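FACT-Spt16 (PDB 5CE6) probably serves in the FACT histone chaperone complex, where this N-terminal peptidase-like module of Spt16 is associated with binding of histones H3-H4. Local coordinates at residues A[27-32]-A[107-112]; A[72-77]-A[85-90]. One frame throughout, in Å; residues are numbered along the deposited sequence.

Interaction 1 (A[27-32]-A[107-112]); sequences NTFQTR and ESVKKP
Phe29 presents one face of its ring to Val109, whose CB stands over it in a CH-pi contact, 4.0 Å from the ring centroid and 23° off the normal. The methine is displaced toward the rim, so the closest carbon pair is Phe29 CE2 to Val109 CB at 3.7 Å. With CG anti to the backbone N (chi1 171°), Phe29 reaches out from helix 26-42, and Pro112 CB meets the ring at its edge, 4.0 Å from CD2. No hydrogen bond joins the two segments; this tight, buried part joins apolar side chains, and Leu26 packs on both Val109 and Pro112. Proline suits the first turn of helix 110-117, where a backbone N-H would have no partner within the helix.

The solvent side is held by the partly exposed Gln30, whose CG methylene crosses Pro112 closely, 3.6 Å from Pro112 CB and 3.5 Å from Pro112 O, an oxygen bonded by Ser116 OG. The amide NE2 makes a weak hydrogen bond to Leu26 O. An alanine here is likely to open a gap beside the proline ring and leave Leu26 O without that weak bond. On the far side of 107-112, Lys110 points away from helix 26-42 and forms a salt bridge with Glu107. The pairing of two helices, beside strand 120-125 at the sheet margin, belongs to the alpha/beta fold of the Spt16 N-terminal lobe.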
ATOM      1  N   ASN A  27      -6.240 -14.715  19.612  1.00 34.48           N
ATOM      2  CA  ASN A  27      -7.117 -13.629  20.045  1.00 31.88           C
ATOM      3  C   ASN A  27      -7.408 -12.675  18.896  1.00 25.21           C
ATOM      4  O   ASN A  27      -8.556 -12.290  18.658  1.00 28.43           O
ATOM      5  CB  ASN A  27      -6.486 -12.871  21.220  1.00 34.98           C
ATOM      6  CG  ASN A  27      -7.478 -11.975  21.944  1.00 50.97           C
ATOM      7  OD1 ASN A  27      -8.219 -11.210  21.320  1.00 62.74           O
ATOM      8  ND2 ASN A  27      -7.495 -12.063  23.270  1.00 46.30           N
ATOM      9  N   THR A  28      -6.354 -12.301  18.182  1.00 21.70           N
ATOM     10  CA  THR A  28      -6.477 -11.448  17.007  1.00 26.65           C
ATOM     11  C   THR A  28      -7.323 -12.129  15.932  1.00 22.36           C
ATOM     12  O   THR A  28      -8.203 -11.506  15.338  1.00 21.37           O
ATOM     13  CB  THR A  28      -5.096 -11.114  16.434  1.00 30.26           C
ATOM     14  OG1 THR A  28      -4.401 -10.262  17.353  1.00 31.97           O
ATOM     15  CG2 THR A  28      -5.228 -10.413  15.095  1.00 36.83           C
ATOM     16  N   PHE A  29      -7.055 -13.412  15.698  1.00 31.07           N
ATOM     17  CA  PHE A  29      -7.817 -14.199  14.734  1.00 21.07           C
ATOM     18  C   PHE A  29      -9.315 -14.145  15.046  1.00 22.43           C
ATOM     19  O   PHE A  29     -10.128 -13.888  14.159  1.00 26.34           O
ATOM     20  CB  PHE A  29      -7.330 -15.652  14.728  1.00 25.72           C
ATOM     21  CG  PHE A  29      -8.193 -16.572  13.916  1.00 26.55           C
ATOM     22  CD1 PHE A  29      -8.117 -16.571  12.529  1.00 21.19           C
ATOM     23  CD2 PHE A  29      -9.075 -17.444  14.534  1.00 27.53           C
ATOM     24  CE1 PHE A  29      -8.915 -17.411  11.778  1.00 20.29           C
ATOM     25  CE2 PHE A  29      -9.874 -18.294  13.787  1.00 26.32           C
ATOM     26  CZ  PHE A  29      -9.792 -18.279  12.410  1.00 20.65           C
ATOM     27  N   GLN A  30      -9.674 -14.358  16.310  1.00 23.44           N
ATOM     28  CA  GLN A  30     -11.083 -14.368  16.713  1.00 21.53           C
ATOM     29  C   GLN A  30     -11.745 -13.010  16.515  1.00 26.45           C
ATOM     30  O   GLN A  30     -12.851 -12.917  15.981  1.00 27.12           O
ATOM     31  CB  GLN A  30     -11.234 -14.806  18.176  1.00 25.57           C
ATOM     32  CG  GLN A  30     -11.002 -16.280  18.420  1.00 31.78           C
ATOM     33  CD  GLN A  30     -11.180 -16.661  19.878  1.00 44.84           C
ATOM     34  OE1 GLN A  30     -12.295 -16.910  20.334  1.00 45.24           O
ATOM     35  NE2 GLN A  30     -10.077 -16.702  20.619  1.00 47.16           N
ATOM     36  N   THR A  31     -11.061 -11.962  16.958  1.00 23.65           N
ATOM     37  CA  THR A  31     -11.575 -10.606  16.845  1.00 26.32           C
ATOM     38  C   THR A  31     -11.779 -10.226  15.387  1.00 24.58           C
ATOM     39  O   THR A  31     -12.820  -9.671  15.010  1.00 21.33           O
ATOM     40  CB  THR A  31     -10.627  -9.596  17.509  1.00 32.36           C
ATOM     41  OG1 THR A  31     -10.578  -9.853  18.917  1.00 36.29           O
ATOM     42  CG2 THR A  31     -11.117  -8.183  17.287  1.00 32.91           C
ATOM     43  N   ARG A  32     -10.791 -10.545  14.561  1.00 20.28           N
ATOM     44  CA  ARG A  32     -10.854 -10.190  13.153  1.00 16.70           C
ATOM     45  C   ARG A  32     -11.815 -11.067  12.344  1.00 16.68           C
ATOM     46  O   ARG A  32     -12.475 -10.563  11.432  1.00 19.36           O
ATOM     47  CB  ARG A  32      -9.446 -10.129  12.556  1.00 19.56           C
ATOM     48  CG  ARG A  32      -8.673  -8.909  13.070  1.00 24.86           C
ATOM     49  CD  ARG A  32      -7.246  -8.825  12.551  1.00 24.86           C
ATOM     50  NE  ARG A  32      -6.515  -7.759  13.239  1.00 26.51           N
ATOM     51  CZ  ARG A  32      -5.217  -7.502  13.087  1.00 20.07           C
ATOM     52  NH1 ARG A  32      -4.477  -8.232  12.272  1.00 19.63           N
ATOM     53  NH2 ARG A  32      -4.655  -6.516  13.779  1.00 20.59           N
ATOM     54  N   GLU A 107      -4.733 -26.252  12.411  1.00 26.34           N
ATOM     55  CA  GLU A 107      -5.481 -27.016  13.412  1.00 27.33           C
ATOM     56  C   GLU A 107      -5.825 -26.161  14.633  1.00 29.81           C
ATOM     57  O   GLU A 107      -6.895 -26.305  15.225  1.00 34.35           O
ATOM     58  CB  GLU A 107      -4.693 -28.253  13.849  1.00 38.10           C
ATOM     59  CG  GLU A 107      -4.737 -29.401  12.858  1.00 44.75           C
ATOM     60  CD  GLU A 107      -6.105 -30.055  12.781  1.00 46.83           C
ATOM     61  OE1 GLU A 107      -6.890 -29.911  13.741  1.00 51.16           O
ATOM     62  OE2 GLU A 107      -6.393 -30.713  11.760  1.00 54.75           O
ATOM     63  N   SER A 108      -4.922 -25.253  14.983  1.00 31.39           N
ATOM     64  CA  SER A 108      -5.047 -24.468  16.207  1.00 37.25           C
ATOM     65  C   SER A 108      -6.163 -23.422  16.173  1.00 33.40           C
ATOM     66  O   SER A 108      -6.570 -22.920  17.220  1.00 32.04           O
ATOM     67  CB  SER A 108      -3.717 -23.784  16.534  1.00 39.18           C
ATOM     68  OG  SER A 108      -3.363 -22.857  15.525  1.00 41.67           O
ATOM     69  N   VAL A 109      -6.651 -23.084  14.983  1.00 27.95           N
ATOM     70  CA  VAL A 109      -7.701 -22.070  14.871  1.00 24.44           C
ATOM     71  C   VAL A 109      -9.112 -22.668  14.774  1.00 22.16           C
ATOM     72  O   VAL A 109     -10.097 -21.938  14.721  1.00 24.10           O
ATOM     73  CB  VAL A 109      -7.425 -21.067  13.717  1.00 36.39           C
ATOM     74  CG1 VAL A 109      -6.084 -20.388  13.913  1.00 37.45           C
ATOM     75  CG2 VAL A 109      -7.443 -21.757  12.375  1.00 32.25           C
ATOM     76  N   LYS A 110      -9.213 -23.993  14.777  1.00 25.70           N
ATOM     77  CA  LYS A 110     -10.525 -24.646  14.737  1.00 26.32           C
ATOM     78  C   LYS A 110     -11.406 -24.263  15.926  1.00 27.09           C
ATOM     79  O   LYS A 110     -12.532 -23.800  15.748  1.00 27.11           O
ATOM     80  CB  LYS A 110     -10.385 -26.165  14.653  1.00 28.11           C
ATOM     81  CG  LYS A 110     -10.049 -26.668  13.260  1.00 25.40           C
ATOM     82  CD  LYS A 110      -9.828 -28.169  13.271  1.00 28.95           C
ATOM     83  CE  LYS A 110      -9.518 -28.689  11.882  1.00 32.38           C
ATOM     84  NZ  LYS A 110      -9.256 -30.164  11.923  1.00 32.40           N
ATOM     85  N   LYS A 111     -10.893 -24.451  17.135  1.00 30.34           N
ATOM     86  CA  LYS A 111     -11.647 -24.083  18.332  1.00 38.27           C
ATOM     87  C   LYS A 111     -11.954 -22.573  18.398  1.00 34.43           C
ATOM     88  O   LYS A 111     -13.108 -22.191  18.612  1.00 33.42           O
ATOM     89  CB  LYS A 111     -10.974 -24.604  19.614  1.00 42.82           C
ATOM     90  N   PRO A 112     -10.937 -21.711  18.186  1.00 33.39           N
ATOM     91  CA  PRO A 112     -11.214 -20.267  18.171  1.00 35.60           C
ATOM     92  C   PRO A 112     -12.250 -19.841  17.129  1.00 34.76           C
ATOM     93  O   PRO A 112     -13.013 -18.909  17.387  1.00 26.95           O
ATOM     94  CB  PRO A 112      -9.854 -19.663  17.820  1.00 33.74           C
ATOM     95  CG  PRO A 112      -8.875 -20.641  18.375  1.00 31.30           C
ATOM     96  CD  PRO A 112      -9.486 -21.981  18.141  1.00 29.01           C
TER

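Interaction 2 (A[72-77]-A[85-90]); sequences ALFLWL and TIMVFT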
ATOM      1  N   ALA A  72      -3.101 -10.026   1.780  1.00 16.45           N
ATOM      2  CA  ALA A  72      -3.420  -9.141   2.893  1.00 11.25           C
ATOM      3  C   ALA A  72      -4.448  -9.743   3.852  1.00 16.41           C
ATOM      4  O   ALA A  72      -4.326  -9.592   5.068  1.00 12.45           O
ATOM      5  CB  ALA A  72      -3.888  -7.788   2.372  1.00 14.72           C
ATOM      6  N   LEU A  73      -5.457 -10.427   3.318  1.00 18.09           N
ATOM      7  CA  LEU A  73      -6.446 -11.070   4.182  1.00 19.43           C
ATOM      8  C   LEU A  73      -5.814 -12.145   5.063  1.00 17.33           C
ATOM      9  O   LEU A  73      -6.080 -12.197   6.267  1.00 16.14           O
ATOM     10  CB  LEU A  73      -7.615 -11.649   3.378  1.00 16.53           C
ATOM     11  CG  LEU A  73      -8.679 -12.309   4.254  1.00 19.17           C
ATOM     12  CD1 LEU A  73      -9.305 -11.303   5.206  1.00 15.94           C
ATOM     13  CD2 LEU A  73      -9.746 -13.010   3.422  1.00 19.01           C
ATOM     14  N   PHE A  74      -4.991 -13.012   4.467  1.00 16.75           N
ATOM     15  CA  PHE A  74      -4.269 -14.004   5.257  1.00 16.66           C
ATOM     16  C   PHE A  74      -3.398 -13.375   6.341  1.00 15.14           C
ATOM     17  O   PHE A  74      -3.397 -13.841   7.470  1.00 16.13           O
ATOM     18  CB  PHE A  74      -3.414 -14.915   4.373  1.00 13.96           C
ATOM     19  CG  PHE A  74      -4.180 -16.015   3.708  1.00 18.23           C
ATOM     20  CD1 PHE A  74      -4.466 -17.190   4.397  1.00 25.77           C
ATOM     21  CD2 PHE A  74      -4.573 -15.903   2.389  1.00 27.35           C
ATOM     22  CE1 PHE A  74      -5.161 -18.224   3.784  1.00 24.17           C
ATOM     23  CE2 PHE A  74      -5.262 -16.936   1.759  1.00 30.54           C
ATOM     24  CZ  PHE A  74      -5.556 -18.094   2.454  1.00 29.96           C
ATOM     25  N   LEU A  75      -2.655 -12.323   5.993  1.00 16.98           N
ATOM     26  CA  LEU A  75      -1.837 -11.612   6.975  1.00 17.53           C
ATOM     27  C   LEU A  75      -2.692 -10.978   8.071  1.00 18.10           C
ATOM     28  O   LEU A  75      -2.348 -11.021   9.259  1.00 20.54           O
ATOM     29  CB  LEU A  75      -0.988 -10.534   6.270  1.00 15.58           C
ATOM     30  CG  LEU A  75       0.180 -11.100   5.457  1.00 17.47           C
ATOM     31  CD1 LEU A  75       0.765 -10.039   4.539  1.00 21.38           C
ATOM     32  CD2 LEU A  75       1.257 -11.619   6.390  1.00 21.97           C
ATOM     33  N   TRP A  76      -3.808 -10.380   7.668  1.00 15.72           N
ATOM     34  CA  TRP A  76      -4.700  -9.706   8.599  1.00 15.91           C
ATOM     35  C   TRP A  76      -5.313 -10.707   9.564  1.00 16.75           C
ATOM     36  O   TRP A  76      -5.324 -10.502  10.781  1.00 17.49           O
ATOM     37  CB  TRP A  76      -5.797  -8.987   7.809  1.00 14.67           C
ATOM     38  CG  TRP A  76      -6.737  -8.149   8.627  1.00 17.34           C
ATOM     39  CD1 TRP A  76      -6.465  -6.947   9.225  1.00 18.43           C
ATOM     40  CD2 TRP A  76      -8.115  -8.428   8.892  1.00 16.41           C
ATOM     41  NE1 TRP A  76      -7.588  -6.475   9.864  1.00 21.53           N
ATOM     42  CE2 TRP A  76      -8.617  -7.362   9.668  1.00 18.79           C
ATOM     43  CE3 TRP A  76      -8.974  -9.480   8.550  1.00 19.59           C
ATOM     44  CZ2 TRP A  76      -9.939  -7.326  10.116  1.00 20.77           C
ATOM     45  CZ3 TRP A  76     -10.282  -9.437   8.982  1.00 16.24           C
ATOM     46  CH2 TRP A  76     -10.754  -8.372   9.763  1.00 17.56           C
ATOM     47  N   LEU A  77      -5.795 -11.816   9.015  1.00 17.82           N
ATOM     48  CA  LEU A  77      -6.532 -12.797   9.803  1.00 19.75           C
ATOM     49  C   LEU A  77      -5.600 -13.678  10.644  1.00 20.75           C
ATOM     50  O   LEU A  77      -5.859 -13.924  11.835  1.00 20.67           O
ATOM     51  CB  LEU A  77      -7.384 -13.663   8.864  1.00 22.73           C
ATOM     52  CG  LEU A  77      -8.722 -14.246   9.319  1.00 35.08           C
ATOM     53  CD1 LEU A  77      -9.618 -13.175   9.929  1.00 34.24           C
ATOM     54  CD2 LEU A  77      -9.428 -14.902   8.141  1.00 27.96           C
ATOM     55  N   THR A  85      -2.513 -21.535  -1.326  1.00 19.85           N
ATOM     56  CA  THR A  85      -3.598 -21.902  -0.425  1.00 22.91           C
ATOM     57  C   THR A  85      -4.895 -21.266  -0.907  1.00 17.28           C
ATOM     58  O   THR A  85      -4.909 -20.111  -1.325  1.00 18.95           O
ATOM     59  CB  THR A  85      -3.295 -21.451   1.021  1.00 20.31           C
ATOM     60  OG1 THR A  85      -2.148 -22.153   1.513  1.00 21.70           O
ATOM     61  CG2 THR A  85      -4.467 -21.726   1.951  1.00 20.15           C
ATOM     62  N   ILE A  86      -5.982 -22.032  -0.859  1.00 19.82           N
ATOM     63  CA  ILE A  86      -7.312 -21.499  -1.133  1.00 18.01           C
ATOM     64  C   ILE A  86      -8.136 -21.544   0.154  1.00 18.09           C
ATOM     65  O   ILE A  86      -8.155 -22.560   0.844  1.00 18.82           O
ATOM     66  CB  ILE A  86      -8.019 -22.349  -2.191  1.00 22.83           C
ATOM     67  CG1 ILE A  86      -7.262 -22.294  -3.525  1.00 19.15           C
ATOM     68  CG2 ILE A  86      -9.464 -21.913  -2.360  1.00 20.50           C
ATOM     69  CD1 ILE A  86      -7.596 -23.475  -4.450  1.00 20.49           C
ATOM     70  N   MET A  87      -8.816 -20.449   0.479  1.00 17.44           N
ATOM     71  CA  MET A  87      -9.668 -20.422   1.664  1.00 17.60           C
ATOM     72  C   MET A  87     -11.056 -19.937   1.279  1.00 19.03           C
ATOM     73  O   MET A  87     -11.196 -18.891   0.640  1.00 18.97           O
ATOM     74  CB  MET A  87      -9.061 -19.517   2.740  1.00 16.71           C
ATOM     75  CG  MET A  87      -9.866 -19.419   4.010  1.00 25.48           C
ATOM     76  SD  MET A  87      -8.847 -18.746   5.342  1.00 24.16           S
ATOM     77  CE  MET A  87      -8.369 -17.170   4.653  1.00 28.67           C
ATOM     78  N   VAL A  88     -12.075 -20.699   1.667  1.00 18.76           N
ATOM     79  CA  VAL A  88     -13.455 -20.360   1.328  1.00 19.21           C
ATOM     80  C   VAL A  88     -14.327 -20.227   2.574  1.00 19.47           C
ATOM     81  O   VAL A  88     -14.491 -21.177   3.343  1.00 21.56           O
ATOM     82  CB  VAL A  88     -14.083 -21.399   0.380  1.00 21.90           C
ATOM     83  CG1 VAL A  88     -15.544 -21.062   0.129  1.00 22.20           C
ATOM     84  CG2 VAL A  88     -13.323 -21.442  -0.939  1.00 20.70           C
ATOM     85  N   PHE A  89     -14.891 -19.040   2.753  1.00 19.52           N
ATOM     86  CA  PHE A  89     -15.753 -18.766   3.892  1.00 19.27           C
ATOM     87  C   PHE A  89     -17.194 -19.012   3.515  1.00 20.35           C
ATOM     88  O   PHE A  89     -17.640 -18.547   2.475  1.00 20.42           O
ATOM     89  CB  PHE A  89     -15.605 -17.307   4.312  1.00 18.29           C
ATOM     90  CG  PHE A  89     -14.203 -16.921   4.654  1.00 17.27           C
ATOM     91  CD1 PHE A  89     -13.353 -16.406   3.681  1.00 21.24           C
ATOM     92  CD2 PHE A  89     -13.733 -17.071   5.947  1.00 17.19           C
ATOM     93  CE1 PHE A  89     -12.053 -16.050   3.994  1.00 16.86           C
ATOM     94  CE2 PHE A  89     -12.441 -16.721   6.274  1.00 19.93           C
ATOM     95  CZ  PHE A  89     -11.595 -16.207   5.299  1.00 21.42           C
ATOM     96  N   THR A  90     -17.916 -19.761   4.346  1.00 21.29           N
ATOM     97  CA  THR A  90     -19.358 -19.893   4.195  1.00 25.15           C
ATOM     98  C   THR A  90     -20.012 -19.479   5.510  1.00 24.17           C
ATOM     99  O   THR A  90     -19.317 -19.136   6.464  1.00 28.45           O
ATOM    100  CB  THR A  90     -19.799 -21.334   3.813  1.00 23.72           C
ATOM    101  OG1 THR A  90     -19.742 -22.196   4.957  1.00 26.02           O
ATOM    102  CG2 THR A  90     -18.936 -21.911   2.704  1.00 25.88           C
TER
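Met87 leaves the strand with CG anti to its own amide nitrogen (chi1 180°), runs out extended, and bends only at its last torsion (chi3 59°), which sets the terminal methyl over one face of the Phe74 ring. Met87 CE lies 3.8 Å from the Phe74 ring centroid, displaced toward the rim, and 3.5 Å from Phe74 CE1. Met87 SD, 4.9 Å from the Phe74 centroid, sits obliquely and completes a Met-aromatic contact. A long, flexible methionine suits this place because it can follow the flat phenyl surface. Thr85 CG2 approaches the outer end of the ring, 3.8 Å from Phe74 CZ, while its hydroxyl is taken up by Pro83 O.

Helix 69-78 here lies across the face of the mixed sheet of the N-terminal lobe, its local axis at 71° to strand 85-89, a strand hydrogen-bonded between 53-58 and 93-98. Thr85, Met87 and Phe89, every second residue, point from that face toward the helix.

Phe89 meets two leucines coming the opposite way. Leu77 CD2 touches the ring edge near its plane, 3.8 Å from Phe89 CZ, whereas Leu73 CD2 arrives obliquely, 3.9 Å from Phe89 CE1. Branched leucine ends pack well against an aromatic ring and need no polar partner. Phe36 meets the Phe89 ring edge-to-face, and Val56 of the adjoining strand touches both Leu73 and Phe74.

From the N terminus the chain enters helix 26-42, whose first turns meet a partner 75 residues farther along. In between come strand 53-58 and helix 69-78, and a short connection leads into strand 85-89, which crosses the helix at a steep angle and closes the small loop of interaction 2. Strand 93-98 and helix 100-106 follow, and 107-112 then closes the larger loop of interaction 1, which encloses the smaller one without crossing it. The contacts meet directly: Arg32 NH1 probably hydrogen-bonds Trp76 O at 2.8 Å, and Phe29 packs against Leu77. Helix 26-42 thereby ties helix 69-78 to helix 110-117 within one lobe.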